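Local coordinates for protein Cj0977 (Campylobacter jejuni, PDB 3BNV) that is of unknown function but acts as a sigma28-regulated, nonflagellar virulence factor with a hot-dog fold, at residues A[82-87]-A[141-146]. Numbering follows the deposited sequence.
Sequences INKEFS and VVSTDE
F86 and T144 are tied together where the chain enters strand 87-96 alongside strand 132-143. The amide N of T144 donates to F86 O over 2.9 Å. Further in, S87 and S143 form an antiparallel non-hydrogen-bonded pair with their CA atoms 4.0 Å apart, and S87 CA makes a 3.1 Å CA-H...O contact with V142 O. Serine suits so close a pairing because its side chain is small; S87 OG turns to Q79 of helix 67-82. I82 CG1 lies 4.3 Å from V141 CB, a loose apolar contact.

F86 has more surface covered than any other residue here. With CG anti to its carbonyl carbon (chi1 -52°), its ring lies against the turn at 144-146: E146 C sits 3.5 Å above one face, toward the rim, and E85 CG over the opposite one. A flat ring suits this place because its face can lie on a peptide carbon while its edge meets T144 O in plane. T144 OG1 donates to E146 O within the same turn.

The outer side is looser. K84 lays its CG 3.8 Å from S143 OG, then its chain leads away. D145 and E146 head away from the 82-87 segment; their carboxylates form salt bridges with K119 and K150.

The T144 N to F86 O bond, with V142 bonded to V88 further in, implies that strand 87-96 joins the hot-dog sheet here chiefly through main chain.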
loop_
_atom_site.group_PDB
_atom_site.type_symbol
_atom_site.label_atom_id
_atom_site.label_comp_id
_atom_site.label_asym_id
_atom_site.label_seq_id
_atom_site.Cartn_x
_atom_site.Cartn_y
_atom_site.Cartn_z
ATOM N N ILE A 82 -16.072 3.525 6.548
ATOM C CA ILE A 82 -16.417 4.694 7.343
ATOM C C ILE A 82 -17.122 5.727 6.475
ATOM O O ILE A 82 -18.035 6.400 6.915
ATOM C CB ILE A 82 -15.141 5.355 7.878
ATOM C CG1 ILE A 82 -14.395 4.352 8.747
ATOM C CG2 ILE A 82 -15.480 6.664 8.643
ATOM C CD1 ILE A 82 -15.338 3.560 9.627
ATOM N N ASN A 83 -16.665 5.862 5.236
ATOM C CA ASN A 83 -17.304 6.726 4.242
ATOM C C ASN A 83 -17.474 8.191 4.640
ATOM O O ASN A 83 -18.544 8.769 4.480
ATOM C CB ASN A 83 -18.670 6.185 3.805
ATOM C CG ASN A 83 -19.119 6.784 2.485
ATOM O OD1 ASN A 83 -18.295 7.255 1.710
ATOM N ND2 ASN A 83 -20.408 6.758 2.220
ATOM N N LYS A 84 -16.419 8.792 5.148
ATOM C CA LYS A 84 -16.436 10.210 5.437
ATOM C C LYS A 84 -15.734 10.963 4.320
ATOM O O LYS A 84 -14.788 10.462 3.719
ATOM C CB LYS A 84 -15.732 10.482 6.757
ATOM C CG LYS A 84 -16.505 9.993 7.957
ATOM C CD LYS A 84 -17.486 11.020 8.450
ATOM C CE LYS A 84 -18.418 10.456 9.490
ATOM N NZ LYS A 84 -19.375 11.518 9.906
ATOM N N GLU A 85 -16.191 12.170 4.030
ATOM C CA GLU A 85 -15.609 12.904 2.929
ATOM C C GLU A 85 -14.152 13.237 3.190
ATOM O O GLU A 85 -13.342 13.209 2.286
ATOM C CB GLU A 85 -16.381 14.181 2.644
ATOM C CG GLU A 85 -15.813 14.950 1.471
ATOM C CD GLU A 85 -16.698 16.073 1.056
ATOM O OE1 GLU A 85 -16.531 16.572 -0.083
ATOM O OE2 GLU A 85 -17.566 16.450 1.878
ATOM N N PHE A 86 -13.820 13.569 4.426
ATOM C CA PHE A 86 -12.458 13.946 4.763
ATOM C C PHE A 86 -11.853 12.983 5.782
ATOM O O PHE A 86 -12.070 13.121 6.976
ATOM C CB PHE A 86 -12.411 15.375 5.321
ATOM C CG PHE A 86 -13.087 16.400 4.456
ATOM C CD1 PHE A 86 -14.170 17.129 4.945
ATOM C CD2 PHE A 86 -12.622 16.670 3.174
ATOM C CE1 PHE A 86 -14.792 18.096 4.168
ATOM C CE2 PHE A 86 -13.229 17.623 2.390
ATOM C CZ PHE A 86 -14.323 18.344 2.880
ATOM N N SER A 87 -11.077 12.020 5.313
ATOM C CA SER A 87 -10.463 11.064 6.207
ATOM C C SER A 87 -9.102 10.654 5.684
ATOM O O SER A 87 -8.792 10.828 4.507
ATOM C CB SER A 87 -11.347 9.835 6.382
ATOM O OG SER A 87 -11.339 9.075 5.205
ATOM N N VAL A 141 -8.514 4.656 10.863
ATOM C CA VAL A 141 -8.994 5.762 10.043
ATOM C C VAL A 141 -9.382 6.934 10.936
ATOM O O VAL A 141 -10.028 6.749 11.928
ATOM C CB VAL A 141 -10.262 5.385 9.250
ATOM C CG1 VAL A 141 -10.639 6.515 8.304
ATOM C CG2 VAL A 141 -10.098 4.061 8.480
ATOM N N VAL A 142 -8.975 8.145 10.583
ATOM C CA VAL A 142 -9.415 9.333 11.300
ATOM C C VAL A 142 -10.077 10.287 10.318
ATOM O O VAL A 142 -9.634 10.407 9.160
ATOM C CB VAL A 142 -8.249 10.091 11.976
ATOM C CG1 VAL A 142 -8.739 11.393 12.487
ATOM C CG2 VAL A 142 -7.653 9.281 13.124
ATOM N N SER A 143 -11.128 10.972 10.769
ATOM C CA SER A 143 -11.810 11.919 9.891
ATOM C C SER A 143 -11.849 13.327 10.454
ATOM O O SER A 143 -11.648 13.562 11.652
ATOM C CB SER A 143 -13.209 11.435 9.499
ATOM O OG SER A 143 -14.012 11.177 10.631
ATOM N N THR A 144 -12.057 14.289 9.579
ATOM C CA THR A 144 -12.179 15.639 10.057
ATOM C C THR A 144 -13.417 16.264 9.432
ATOM O O THR A 144 -13.986 15.713 8.474
ATOM C CB THR A 144 -10.888 16.437 9.794
ATOM O OG1 THR A 144 -10.489 16.271 8.426
ATOM C CG2 THR A 144 -9.762 15.912 10.682
ATOM N N ASP A 145 -13.865 17.382 9.997
ATOM C CA ASP A 145 -15.061 18.048 9.478
ATOM C C ASP A 145 -14.672 18.853 8.250
ATOM O O ASP A 145 -15.506 19.107 7.386
ATOM C CB ASP A 145 -15.750 18.930 10.538
ATOM C CG ASP A 145 -15.975 18.198 11.866
ATOM O OD1 ASP A 145 -14.972 17.740 12.460
ATOM O OD2 ASP A 145 -17.135 18.089 12.332
ATOM N N GLU A 146 -13.390 19.213 8.157
ATOM C CA GLU A 146 -12.853 19.871 6.957
ATOM C C GLU A 146 -11.642 19.150 6.367
ATOM O O GLU A 146 -11.034 18.311 7.022
ATOM C CB GLU A 146 -12.545 21.343 7.236
ATOM C CG GLU A 146 -13.817 22.175 7.342
ATOM C CD GLU A 146 -13.649 23.468 8.141
ATOM O OE1 GLU A 146 -12.564 24.110 8.080
ATOM O OE2 GLU A 146 -14.631 23.853 8.822
#